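Local coordinates for GrgF (Penicillium sp. sh18, PDB 6LZH), which acts as a polyketide transferase in the biosynthesis of the fungal furanone gregatin A, probably joining two polyketide chains through a Claisen-type condensation on an alpha/beta hydrolase scaffold, at residues I36-F41 with E89-A94; I82-Q87 with G118-A123; D142-P147 with K214-N219. All blocks are in the same frame, centred on the assembly; numbering follows the deposited sequence.

Contact 1: residues I36-F41 with E89-A94; sequences IMSPGF and EHLHDA
Ser-38 OG rests against the branched end of Leu-91, 3.7 Å from Leu-91 CD2 and 3.9 Å from Leu-91 CD1, a polar atom facing two methyl groups. The serine CB already points toward the helix, and with OG anti to the carbonyl carbon (chi1 -67°) the oxygen reaches those methyls. Two residues earlier on the same face of the strand, Ile-36 makes the main apolar contact. Its two branches divide the work: CG2 of Ile-36 meets CD2 of Leu-91 at 3.6 Å, the two side chains sliding past each other in opposite directions, while the longer branch runs on extended (chi2 175°) until Ile-36 CD1 lies 3.8 Å from Ala-94 CB. The small methyl of Ala-94 lets the helix backbone come close here, with Ala-94 C 3.9 Å from Ile-36 CD1. Strand 36-38 and helix 89-94 run nearly antiparallel, at 155°, with their axes 10.3 Å apart. This is the helix-on-sheet layer of the alpha/beta hydrolase fold: helix 84-99 is the connection of a beta-alpha-beta crossover from strand 62-66 to strand 108-114, and strand 32-38 lies between those two in the sheet. Tyr-66 packs on Ile-36, Leu-91 and Ala-94 alike. Met-37 points to the other face of the sheet, where helix 49-58 receives it, and Asp-93 and Glu-89 form salt bridges with Arg-161 of the second subunit.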
ATOM      1  N   ILE A  36     -18.585  -1.540 -13.532  1.00 15.13           N
ATOM      2  CA  ILE A  36     -17.803  -2.593 -12.892  1.00 13.76           C
ATOM      3  C   ILE A  36     -18.150  -2.586 -11.408  1.00 14.97           C
ATOM      4  O   ILE A  36     -17.919  -1.582 -10.717  1.00 14.74           O
ATOM      5  CB  ILE A  36     -16.295  -2.390 -13.107  1.00 13.95           C
ATOM      6  CG1 ILE A  36     -15.967  -2.309 -14.602  1.00 14.05           C
ATOM      7  CG2 ILE A  36     -15.512  -3.506 -12.414  1.00 14.57           C
ATOM      8  CD1 ILE A  36     -14.512  -1.977 -14.882  1.00 18.36           C
ATOM      9  N   MET A  37     -18.687  -3.705 -10.916  1.00 13.69           N
ATOM     10  CA  MET A  37     -19.252  -3.795  -9.570  1.00 15.66           C
ATOM     11  C   MET A  37     -18.354  -4.623  -8.656  1.00 16.17           C
ATOM     12  O   MET A  37     -17.925  -5.722  -9.027  1.00 15.70           O
ATOM     13  CB  MET A  37     -20.658  -4.404  -9.626  1.00 11.78           C
ATOM     14  CG  MET A  37     -21.630  -3.538 -10.446  1.00 15.37           C
ATOM     15  SD  MET A  37     -23.222  -4.342 -10.722  1.00 20.22           S
ATOM     16  CE  MET A  37     -23.920  -4.361  -9.056  1.00 17.77           C
ATOM     17  N   SER A  38     -18.087  -4.102  -7.456  1.00 11.64           N
ATOM     18  CA  SER A  38     -17.175  -4.723  -6.504  1.00 12.88           C
ATOM     19  C   SER A  38     -17.950  -5.110  -5.252  1.00 16.07           C
ATOM     20  O   SER A  38     -18.705  -4.279  -4.710  1.00 12.19           O
ATOM     21  CB  SER A  38     -16.025  -3.763  -6.116  1.00 15.94           C
ATOM     22  OG  SER A  38     -15.162  -3.487  -7.199  1.00 16.64           O
ATOM     23  N   PRO A  39     -17.767  -6.339  -4.744  1.00 16.20           N
ATOM     24  CA  PRO A  39     -18.603  -6.827  -3.641  1.00 14.71           C
ATOM     25  C   PRO A  39     -18.047  -6.468  -2.273  1.00 15.77           C
ATOM     26  O   PRO A  39     -16.981  -5.842  -2.171  1.00 17.07           O
ATOM     27  CB  PRO A  39     -18.609  -8.350  -3.865  1.00 16.16           C
ATOM     28  CG  PRO A  39     -17.259  -8.620  -4.474  1.00 17.93           C
ATOM     29  CD  PRO A  39     -16.908  -7.398  -5.310  1.00 16.32           C
ATOM     30  N   GLY A  40     -18.750  -6.882  -1.217  1.00 20.13           N
ATOM     31  CA  GLY A  40     -18.392  -6.509   0.136  1.00 19.62           C
ATOM     32  C   GLY A  40     -17.196  -7.282   0.673  1.00 19.09           C
ATOM     33  O   GLY A  40     -16.530  -8.051  -0.025  1.00 19.28           O
ATOM     34  N   PHE A  41     -16.933  -7.062   1.957  1.00 19.16           N
ATOM     35  CA  PHE A  41     -15.702  -7.536   2.584  1.00 20.87           C
ATOM     36  C   PHE A  41     -15.606  -9.055   2.560  1.00 20.11           C
ATOM     37  O   PHE A  41     -16.473  -9.752   3.093  1.00 18.51           O
ATOM     38  CB  PHE A  41     -15.639  -7.035   4.022  1.00 22.37           C
ATOM     39  CG  PHE A  41     -14.422  -7.486   4.761  1.00 25.22           C
ATOM     40  CD1 PHE A  41     -13.218  -6.805   4.606  1.00 22.45           C
ATOM     41  CD2 PHE A  41     -14.474  -8.583   5.616  1.00 25.08           C
ATOM     42  CE1 PHE A  41     -12.084  -7.205   5.284  1.00 23.70           C
ATOM     43  CE2 PHE A  41     -13.335  -8.997   6.301  1.00 25.04           C
ATOM     44  CZ  PHE A  41     -12.135  -8.297   6.132  1.00 28.20           C
ATOM     45  N   GLU A  89      -5.889  -1.622  -7.943  1.00 15.93           N
ATOM     46  CA  GLU A  89      -5.091  -1.808  -9.151  1.00 14.47           C
ATOM     47  C   GLU A  89      -5.808  -2.720 -10.132  1.00 18.62           C
ATOM     48  O   GLU A  89      -5.812  -2.469 -11.343  1.00 17.92           O
ATOM     49  CB  GLU A  89      -3.730  -2.396  -8.795  1.00 18.05           C
ATOM     50  CG  GLU A  89      -2.719  -1.390  -8.307  1.00 20.55           C
ATOM     51  CD  GLU A  89      -1.381  -2.057  -8.062  1.00 27.48           C
ATOM     52  OE1 GLU A  89      -0.685  -2.421  -9.037  1.00 28.91           O
ATOM     53  OE2 GLU A  89      -1.058  -2.256  -6.891  1.00 27.90           O
ATOM     54  N   HIS A  90      -6.428  -3.778  -9.621  1.00 16.01           N
ATOM     55  CA  HIS A  90      -7.099  -4.728 -10.495  1.00 15.50           C
ATOM     56  C   HIS A  90      -8.304  -4.097 -11.176  1.00 16.93           C
ATOM     57  O   HIS A  90      -8.653  -4.486 -12.292  1.00 15.12           O
ATOM     58  CB  HIS A  90      -7.482  -5.965  -9.693  1.00 14.09           C
ATOM     59  CG  HIS A  90      -6.316  -6.839  -9.360  1.00 17.75           C
ATOM     60  ND1 HIS A  90      -6.409  -7.916  -8.503  1.00 18.06           N
ATOM     61  CD2 HIS A  90      -5.025  -6.796  -9.775  1.00 19.63           C
ATOM     62  CE1 HIS A  90      -5.226  -8.497  -8.404  1.00 20.05           C
ATOM     63  NE2 HIS A  90      -4.369  -7.838  -9.167  1.00 18.00           N
ATOM     64  N   LEU A  91      -8.935  -3.106 -10.537  1.00 17.68           N
ATOM     65  CA  LEU A  91     -10.024  -2.382 -11.196  1.00 15.36           C
ATOM     66  C   LEU A  91      -9.518  -1.563 -12.378  1.00 17.10           C
ATOM     67  O   LEU A  91     -10.244  -1.389 -13.366  1.00 15.05           O
ATOM     68  CB  LEU A  91     -10.740  -1.475 -10.204  1.00 15.03           C
ATOM     69  CG  LEU A  91     -11.736  -2.161  -9.276  1.00 14.60           C
ATOM     70  CD1 LEU A  91     -12.287  -1.141  -8.285  1.00 15.67           C
ATOM     71  CD2 LEU A  91     -12.887  -2.799 -10.078  1.00 12.45           C
ATOM     72  N   HIS A  92      -8.280  -1.060 -12.311  1.00 14.64           N
ATOM     73  CA  HIS A  92      -7.680  -0.457 -13.505  1.00 15.97           C
ATOM     74  C   HIS A  92      -7.521  -1.495 -14.620  1.00 19.30           C
ATOM     75  O   HIS A  92      -7.721  -1.195 -15.804  1.00 18.31           O
ATOM     76  CB  HIS A  92      -6.313   0.151 -13.194  1.00 17.02           C
ATOM     77  CG  HIS A  92      -6.277   1.029 -11.979  1.00 15.72           C
ATOM     78  ND1 HIS A  92      -7.354   1.787 -11.569  1.00 17.29           N
ATOM     79  CD2 HIS A  92      -5.287   1.262 -11.080  1.00 15.91           C
ATOM     80  CE1 HIS A  92      -7.026   2.460 -10.477  1.00 15.92           C
ATOM     81  NE2 HIS A  92      -5.775   2.165 -10.164  1.00 18.91           N
ATOM     82  N   ASP A  93      -7.143  -2.719 -14.264  1.00 15.36           N
ATOM     83  CA  ASP A  93      -7.019  -3.763 -15.277  1.00 14.73           C
ATOM     84  C   ASP A  93      -8.390  -4.152 -15.815  1.00 16.12           C
ATOM     85  O   ASP A  93      -8.539  -4.453 -17.009  1.00 17.06           O
ATOM     86  CB  ASP A  93      -6.292  -4.983 -14.691  1.00 15.61           C
ATOM     87  CG  ASP A  93      -4.857  -4.667 -14.298  1.00 16.85           C
ATOM     88  OD1 ASP A  93      -4.316  -3.678 -14.841  1.00 17.04           O
ATOM     89  OD2 ASP A  93      -4.279  -5.400 -13.438  1.00 19.93           O
ATOM     90  N   ALA A  94      -9.405  -4.121 -14.957  1.00 13.61           N
ATOM     91  CA  ALA A  94     -10.764  -4.389 -15.418  1.00 17.54           C
ATOM     92  C   ALA A  94     -11.236  -3.319 -16.399  1.00 16.93           C
ATOM     93  O   ALA A  94     -11.841  -3.639 -17.429  1.00 18.43           O
ATOM     94  CB  ALA A  94     -11.706  -4.485 -14.214  1.00 12.49           C
TER

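Contact 2: residues I82-Q87 with G118-A123; sequences IDARQQ and GNVTLA
Val-120 packs against the first turn of helix 84-99, and dispersion contacts make up most of the join. Both of its methyls bear on Gln-87, by different parts. CG1 of Val-120, anti to the valine's backbone N (chi1 167°), reaches the main chain at Gln-87 C, 3.6 Å away, and also touches Gln-87 CG at 3.8 Å. CG2 of Val-120 lies 3.9 Å from Gln-87 CB, and the two side chains cross at about a right angle. The glutamine chain runs extended beyond CG, and its CD still lies alongside Val-120 CG2. One turn back, Ala-84 CB stands 4.2 Å from Val-120 CG2, a looser contact where the two segments come nearest, CA to CA.

The amide of Asn-119 borders the contact but bonds outside it. Asn-119 OD1 passes 4.3 Å from Ala-84 CB, but that oxygen accepts from the indole NE1 of Trp-218, and Asn-119 ND2 gives to the backbone oxygen of Leu-140.

A third kind of interaction shapes the helix start. Asp-83 is the N-cap of helix 84-99: Gln-86 N donates to Asp-83 OD1 in a weak bond of 3.4 Å, though a nearly straight one at 171°. Beyond the two segments, Asp-83 OD2 forms a salt bridge with Arg-85 of the second subunit, made reciprocally by Arg-85 of this chain with Asp-83 of that subunit.

Helix 116-127 follows Cys-115, the probable nucleophile, on what appears to be the nucleophile elbow of the fold. Between these segments the helices meet by apolar packing alone, with no directional bond, while the charge of Asp-83, probably favoured by the helix N-terminus, serves the cap and the dimer interface.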
ATOM      1  N   ILE A  82      -6.944 -10.127   1.803  1.00 19.32           N
ATOM      2  CA  ILE A  82      -7.546  -8.917   1.254  1.00 20.91           C
ATOM      3  C   ILE A  82      -6.466  -7.850   1.147  1.00 25.40           C
ATOM      4  O   ILE A  82      -5.660  -7.676   2.069  1.00 20.33           O
ATOM      5  CB  ILE A  82      -8.721  -8.419   2.121  1.00 23.10           C
ATOM      6  CG1 ILE A  82      -9.901  -9.410   2.165  1.00 22.79           C
ATOM      7  CG2 ILE A  82      -9.200  -7.057   1.661  1.00 23.18           C
ATOM      8  CD1 ILE A  82     -10.064 -10.297   0.960  1.00 27.33           C
ATOM      9  N   ASP A  83      -6.434  -7.152   0.013  1.00 19.85           N
ATOM     10  CA  ASP A  83      -5.420  -6.134  -0.254  1.00 21.39           C
ATOM     11  C   ASP A  83      -6.110  -5.025  -1.040  1.00 19.23           C
ATOM     12  O   ASP A  83      -6.300  -5.155  -2.252  1.00 16.48           O
ATOM     13  CB  ASP A  83      -4.242  -6.729  -1.027  1.00 20.50           C
ATOM     14  CG  ASP A  83      -3.088  -5.749  -1.184  1.00 23.99           C
ATOM     15  OD1 ASP A  83      -3.277  -4.550  -0.881  1.00 21.68           O
ATOM     16  OD2 ASP A  83      -1.997  -6.185  -1.609  1.00 25.36           O
ATOM     17  N   ALA A  84      -6.509  -3.952  -0.346  1.00 15.98           N
ATOM     18  CA  ALA A  84      -7.252  -2.888  -1.014  1.00 18.25           C
ATOM     19  C   ALA A  84      -6.439  -2.271  -2.139  1.00 17.63           C
ATOM     20  O   ALA A  84      -6.962  -2.033  -3.231  1.00 15.20           O
ATOM     21  CB  ALA A  84      -7.660  -1.807  -0.011  1.00 20.31           C
ATOM     22  N   ARG A  85      -5.153  -1.981  -1.884  1.00 16.66           N
ATOM     23  CA  ARG A  85      -4.326  -1.391  -2.929  1.00 17.61           C
ATOM     24  C   ARG A  85      -4.303  -2.269  -4.175  1.00 14.17           C
ATOM     25  O   ARG A  85      -4.497  -1.781  -5.295  1.00 14.24           O
ATOM     26  CB  ARG A  85      -2.905  -1.162  -2.422  1.00 18.47           C
ATOM     27  CG  ARG A  85      -2.060  -0.458  -3.446  1.00 22.89           C
ATOM     28  CD  ARG A  85      -0.616  -0.333  -2.947  1.00 28.14           C
ATOM     29  NE  ARG A  85       0.154  -1.514  -3.316  1.00 25.08           N
ATOM     30  CZ  ARG A  85       1.460  -1.640  -3.108  1.00 28.68           C
ATOM     31  NH1 ARG A  85       2.129  -0.657  -2.526  1.00 22.08           N
ATOM     32  NH2 ARG A  85       2.092  -2.746  -3.483  1.00 26.35           N
ATOM     33  N   GLN A  86      -4.058  -3.567  -3.999  1.00 15.52           N
ATOM     34  CA  GLN A  86      -4.012  -4.460  -5.156  1.00 14.74           C
ATOM     35  C   GLN A  86      -5.372  -4.539  -5.838  1.00 16.26           C
ATOM     36  O   GLN A  86      -5.460  -4.637  -7.067  1.00 13.31           O
ATOM     37  CB  GLN A  86      -3.574  -5.862  -4.733  1.00 17.57           C
ATOM     38  CG  GLN A  86      -3.516  -6.839  -5.910  1.00 20.18           C
ATOM     39  CD  GLN A  86      -3.309  -8.293  -5.491  1.00 24.43           C
ATOM     40  OE1 GLN A  86      -3.865  -8.754  -4.496  1.00 27.76           O
ATOM     41  NE2 GLN A  86      -2.526  -9.025  -6.270  1.00 20.22           N
ATOM     42  N   GLN A  87      -6.447  -4.538  -5.044  1.00 16.77           N
ATOM     43  CA  GLN A  87      -7.782  -4.683  -5.617  1.00 15.62           C
ATOM     44  C   GLN A  87      -8.149  -3.448  -6.422  1.00 18.26           C
ATOM     45  O   GLN A  87      -8.774  -3.554  -7.488  1.00 16.32           O
ATOM     46  CB  GLN A  87      -8.813  -4.961  -4.511  1.00 16.58           C
ATOM     47  CG  GLN A  87     -10.153  -5.492  -5.047  1.00 24.44           C
ATOM     48  CD  GLN A  87     -11.120  -5.995  -3.973  1.00 29.02           C
ATOM     49  OE1 GLN A  87     -10.712  -6.533  -2.917  1.00 23.02           O
ATOM     50  NE2 GLN A  87     -12.421  -5.833  -4.249  1.00 19.16           N
ATOM     51  N   GLY A 118     -16.730  -0.621  -1.946  1.00 11.58           N
ATOM     52  CA  GLY A 118     -16.872   0.811  -2.117  1.00 15.24           C
ATOM     53  C   GLY A 118     -15.617   1.560  -1.750  1.00 13.91           C
ATOM     54  O   GLY A 118     -15.323   2.598  -2.341  1.00 15.95           O
ATOM     55  N   ASN A 119     -14.866   1.041  -0.780  1.00 13.41           N
ATOM     56  CA  ASN A 119     -13.544   1.574  -0.481  1.00 14.65           C
ATOM     57  C   ASN A 119     -12.633   1.431  -1.697  1.00 14.08           C
ATOM     58  O   ASN A 119     -12.035   2.405  -2.162  1.00 15.11           O
ATOM     59  CB  ASN A 119     -12.977   0.839   0.736  1.00 14.90           C
ATOM     60  CG  ASN A 119     -11.583   1.321   1.145  1.00 19.54           C
ATOM     61  OD1 ASN A 119     -10.643   1.275   0.365  1.00 17.41           O
ATOM     62  ND2 ASN A 119     -11.452   1.745   2.398  1.00 17.83           N
ATOM     63  N   VAL A 120     -12.559   0.226  -2.253  1.00 12.43           N
ATOM     64  CA  VAL A 120     -11.701  -0.022  -3.420  1.00 14.30           C
ATOM     65  C   VAL A 120     -12.167   0.797  -4.627  1.00 16.81           C
ATOM     66  O   VAL A 120     -11.352   1.287  -5.426  1.00 14.29           O
ATOM     67  CB  VAL A 120     -11.689  -1.536  -3.703  1.00 18.25           C
ATOM     68  CG1 VAL A 120     -11.106  -1.854  -5.051  1.00 19.16           C
ATOM     69  CG2 VAL A 120     -10.938  -2.271  -2.588  1.00 16.00           C
ATOM     70  N   THR A 121     -13.485   0.923  -4.801  1.00 15.74           N
ATOM     71  CA  THR A 121     -14.039   1.734  -5.890  1.00 13.70           C
ATOM     72  C   THR A 121     -13.582   3.191  -5.792  1.00 14.52           C
ATOM     73  O   THR A 121     -13.138   3.782  -6.784  1.00 13.04           O
ATOM     74  CB  THR A 121     -15.576   1.631  -5.873  1.00 13.37           C
ATOM     75  OG1 THR A 121     -15.983   0.329  -6.328  1.00 14.92           O
ATOM     76  CG2 THR A 121     -16.239   2.687  -6.800  1.00 14.43           C
ATOM     77  N   LEU A 122     -13.706   3.801  -4.606  1.00 12.71           N
ATOM     78  CA  LEU A 122     -13.264   5.185  -4.447  1.00 13.85           C
ATOM     79  C   LEU A 122     -11.761   5.327  -4.703  1.00 14.72           C
ATOM     80  O   LEU A 122     -11.310   6.314  -5.302  1.00 14.76           O
ATOM     81  CB  LEU A 122     -13.619   5.686  -3.043  1.00 14.11           C
ATOM     82  CG  LEU A 122     -15.125   5.788  -2.775  1.00 15.47           C
ATOM     83  CD1 LEU A 122     -15.429   5.952  -1.302  1.00 13.81           C
ATOM     84  CD2 LEU A 122     -15.782   6.900  -3.612  1.00 12.30           C
ATOM     85  N   ALA A 123     -10.966   4.364  -4.235  1.00 16.20           N
ATOM     86  CA  ALA A 123      -9.522   4.462  -4.442  1.00 15.75           C
ATOM     87  C   ALA A 123      -9.180   4.341  -5.920  1.00 14.61           C
ATOM     88  O   ALA A 123      -8.316   5.061  -6.428  1.00 16.98           O
ATOM     89  CB  ALA A 123      -8.802   3.377  -3.636  1.00 18.32           C
TER

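Contact 3: residues D142-P147 with K214-N219; sequences DSTGNP and KSLSWN. With NA (sodium ion), chain D.
A sodium ion lies between the loop of Ser-143 and Thr-144 and the C-terminal part of helix 209-216, where Ser-215 and Leu-216 face that loop. Ser-143 CB lies 4.1 Å from Ser-215 OG, and Thr-144 OG1 stands a loose 4.5 Å from Leu-216 CD2. With the hydroxyl of Ser-215 set between its backbone N and carbonyl carbon (chi1 59°), OG bonds to the backbone oxygen of Tyr-212, and the metal is bound by the serine's carbonyl oxygen instead. The sodium is held by Ser-215 O at 2.3 Å and by Trp-218 O at 2.2 Å. Ser-215 O has a double task, since it also accepts from Trp-218 N in the turn that brings the two carbonyls together. Three waters add further ligands, and one of them gives a weak bond to Leu-216 O. On the loop side Asp-142 OD1 accepts from Thr-144 OG1 at 2.8 Å through its syn lone pair, and more weakly from Thr-144 N at 3.2 Å; the latter bond closes an Asx turn. Thr-144 O in turn bonds to the hydroxyl of Tyr-212, tying the loop to helix 209-216. The serine and tryptophan oxygens, three residues apart, form a main-chain carbonyl cation site in the turn following a helix, and waters supply the other observed ligands.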
ATOM      1  N   ASP A 142     -12.746   2.216   7.721  1.00 25.00           N
ATOM      2  CA  ASP A 142     -11.644   1.950   8.638  1.00 32.74           C
ATOM      3  C   ASP A 142     -11.760   0.545   9.203  1.00 35.80           C
ATOM      4  O   ASP A 142     -12.798   0.186   9.765  1.00 40.07           O
ATOM      5  CB  ASP A 142     -11.623   2.980   9.776  1.00 35.69           C
ATOM      6  CG  ASP A 142     -10.430   2.808  10.699  1.00 41.11           C
ATOM      7  OD1 ASP A 142      -9.306   2.568  10.192  1.00 38.46           O
ATOM      8  OD2 ASP A 142     -10.620   2.922  11.928  1.00 41.48           O
ATOM      9  N   SER A 143     -10.687  -0.233   9.058  1.00 37.33           N
ATOM     10  CA  SER A 143     -10.573  -1.572   9.620  1.00 31.44           C
ATOM     11  C   SER A 143      -9.699  -1.621  10.863  1.00 36.80           C
ATOM     12  O   SER A 143      -9.467  -2.715  11.390  1.00 41.24           O
ATOM     13  CB  SER A 143     -10.005  -2.542   8.573  1.00 35.87           C
ATOM     14  OG  SER A 143     -11.038  -3.191   7.859  1.00 41.35           O
ATOM     15  N   THR A 144      -9.208  -0.466  11.338  1.00 40.62           N
ATOM     16  CA  THR A 144      -8.224  -0.450  12.415  1.00 39.00           C
ATOM     17  C   THR A 144      -8.762  -1.113  13.675  1.00 41.24           C
ATOM     18  O   THR A 144      -8.028  -1.821  14.375  1.00 42.30           O
ATOM     19  CB  THR A 144      -7.785   0.985  12.710  1.00 40.97           C
ATOM     20  OG1 THR A 144      -7.145   1.540  11.558  1.00 40.63           O
ATOM     21  CG2 THR A 144      -6.808   1.025  13.890  1.00 42.61           C
ATOM     22  N   GLY A 145     -10.041  -0.911  13.975  1.00 39.77           N
ATOM     23  CA  GLY A 145     -10.558  -1.393  15.252  1.00 44.61           C
ATOM     24  C   GLY A 145      -9.953  -0.564  16.366  1.00 47.19           C
ATOM     25  O   GLY A 145      -9.703   0.635  16.207  1.00 45.74           O
ATOM     26  N   ASN A 146      -9.696  -1.199  17.507  1.00 47.65           N
ATOM     27  CA  ASN A 146      -8.997  -0.536  18.598  1.00 46.57           C
ATOM     28  C   ASN A 146      -7.499  -0.645  18.339  1.00 47.64           C
ATOM     29  O   ASN A 146      -6.967  -1.767  18.320  1.00 45.19           O
ATOM     30  CB  ASN A 146      -9.365  -1.159  19.940  1.00 45.02           C
ATOM     31  CG  ASN A 146      -8.727  -0.439  21.131  1.00 52.03           C
ATOM     32  OD1 ASN A 146      -8.037   0.573  20.979  1.00 48.70           O
ATOM     33  ND2 ASN A 146      -8.976  -0.962  22.329  1.00 50.45           N
ATOM     34  N   PRO A 147      -6.786   0.464  18.124  1.00 47.75           N
ATOM     35  CA  PRO A 147      -5.355   0.371  17.788  1.00 46.91           C
ATOM     36  C   PRO A 147      -4.495  -0.178  18.911  1.00 48.09           C
ATOM     37  O   PRO A 147      -3.315  -0.464  18.669  1.00 45.76           O
ATOM     38  CB  PRO A 147      -4.966   1.821  17.454  1.00 46.95           C
ATOM     39  CG  PRO A 147      -6.261   2.546  17.248  1.00 50.62           C
ATOM     40  CD  PRO A 147      -7.255   1.859  18.141  1.00 49.62           C
ATOM     41  N   LYS A 214      -1.872  -5.359   5.959  1.00 21.81           N
ATOM     42  CA  LYS A 214      -1.960  -4.453   4.816  1.00 20.35           C
ATOM     43  C   LYS A 214      -2.941  -3.306   5.051  1.00 22.35           C
ATOM     44  O   LYS A 214      -2.728  -2.201   4.534  1.00 27.19           O
ATOM     45  CB  LYS A 214      -2.346  -5.236   3.567  1.00 22.72           C
ATOM     46  CG  LYS A 214      -1.211  -6.088   3.021  1.00 20.41           C
ATOM     47  CD  LYS A 214      -1.540  -6.637   1.642  1.00 26.10           C
ATOM     48  CE  LYS A 214      -0.507  -7.668   1.176  1.00 30.09           C
ATOM     49  NZ  LYS A 214      -0.714  -9.008   1.822  1.00 31.89           N
ATOM     50  N   SER A 215      -4.018  -3.529   5.814  1.00 22.21           N
ATOM     51  CA  SER A 215      -4.958  -2.436   6.017  1.00 27.93           C
ATOM     52  C   SER A 215      -4.372  -1.325   6.878  1.00 26.26           C
ATOM     53  O   SER A 215      -4.788  -0.174   6.734  1.00 24.88           O
ATOM     54  CB  SER A 215      -6.278  -2.942   6.617  1.00 25.27           C
ATOM     55  OG  SER A 215      -6.090  -3.594   7.858  1.00 38.39           O
ATOM     56  N   LEU A 216      -3.398  -1.622   7.746  1.00 23.80           N
ATOM     57  CA  LEU A 216      -2.827  -0.552   8.560  1.00 22.95           C
ATOM     58  C   LEU A 216      -2.129   0.489   7.700  1.00 25.49           C
ATOM     59  O   LEU A 216      -2.046   1.656   8.099  1.00 23.85           O
ATOM     60  CB  LEU A 216      -1.839  -1.096   9.589  1.00 27.47           C
ATOM     61  CG  LEU A 216      -2.365  -1.808  10.834  1.00 35.45           C
ATOM     62  CD1 LEU A 216      -1.181  -2.094  11.752  1.00 29.76           C
ATOM     63  CD2 LEU A 216      -3.458  -1.006  11.570  1.00 31.13           C
ATOM     64  N   SER A 217      -1.637   0.094   6.521  1.00 17.75           N
ATOM     65  CA  SER A 217      -0.966   1.019   5.615  1.00 22.26           C
ATOM     66  C   SER A 217      -1.902   1.598   4.569  1.00 24.08           C
ATOM     67  O   SER A 217      -1.443   2.309   3.664  1.00 23.12           O
ATOM     68  CB  SER A 217       0.207   0.341   4.907  1.00 28.62           C
ATOM     69  OG  SER A 217      -0.214  -0.856   4.250  1.00 30.87           O
ATOM     70  N   TRP A 218      -3.190   1.288   4.657  1.00 22.33           N
ATOM     71  CA  TRP A 218      -4.185   1.723   3.686  1.00 21.11           C
ATOM     72  C   TRP A 218      -5.160   2.648   4.400  1.00 23.66           C
ATOM     73  O   TRP A 218      -5.842   2.232   5.342  1.00 24.81           O
ATOM     74  CB  TRP A 218      -4.905   0.517   3.080  1.00 22.78           C
ATOM     75  CG  TRP A 218      -5.884   0.887   2.022  1.00 22.38           C
ATOM     76  CD1 TRP A 218      -7.238   0.981   2.161  1.00 21.82           C
ATOM     77  CD2 TRP A 218      -5.590   1.227   0.662  1.00 23.59           C
ATOM     78  NE1 TRP A 218      -7.813   1.361   0.962  1.00 24.52           N
ATOM     79  CE2 TRP A 218      -6.822   1.509   0.025  1.00 25.46           C
ATOM     80  CE3 TRP A 218      -4.410   1.307  -0.088  1.00 21.91           C
ATOM     81  CZ2 TRP A 218      -6.906   1.867  -1.322  1.00 25.06           C
ATOM     82  CZ3 TRP A 218      -4.492   1.674  -1.431  1.00 23.14           C
ATOM     83  CH2 TRP A 218      -5.736   1.938  -2.035  1.00 23.86           C
ATOM     84  N   ASN A 219      -5.213   3.901   3.968  1.00 23.49           N
ATOM     85  CA  ASN A 219      -6.105   4.895   4.560  1.00 21.91           C
ATOM     86  C   ASN A 219      -6.782   5.617   3.407  1.00 21.09           C
ATOM     87  O   ASN A 219      -6.182   6.506   2.798  1.00 21.44           O
ATOM     88  CB  ASN A 219      -5.352   5.865   5.463  1.00 23.82           C
ATOM     89  CG  ASN A 219      -6.272   6.894   6.091  1.00 32.34           C
ATOM     90  OD1 ASN A 219      -7.495   6.871   5.874  1.00 28.52           O
ATOM     91  ND2 ASN A 219      -5.694   7.803   6.875  1.00 28.40           N
TER
HETATM   92 NA    NA D 302      -6.666   1.175   7.048  1.00 19.14          NA
HETATM   93  O   HOH W   1      -5.135   2.624   8.219  1.00 35.27           O
HETATM   94  O   HOH W   2      -8.292   2.930   8.052  1.00 36.02           O
HETATM   95  O   HOH W   3      -8.596   0.141   5.891  1.00 29.02           O

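Overall arrangement
Contacts 1 and 2 are both buried and share helix 84-99: its first turn meets helix 116-127, and the following turns lie on strand 32-38. They merge where Leu-91 CD1 touches Val-120 CG1 at 3.5 Å, and in both the two segments are joined by apolar packing. Contact 3, with its centre about 13 Å from that of contact 2 and about 20 Å from that of contact 1, lies nearer the surface; main-chain oxygens, waters and a cation replace methyl groups. Trp-218 links it to contact 2, since its carbonyl binds sodium while its indole packs on Ala-84 and Ala-123. All three also touch the second subunit.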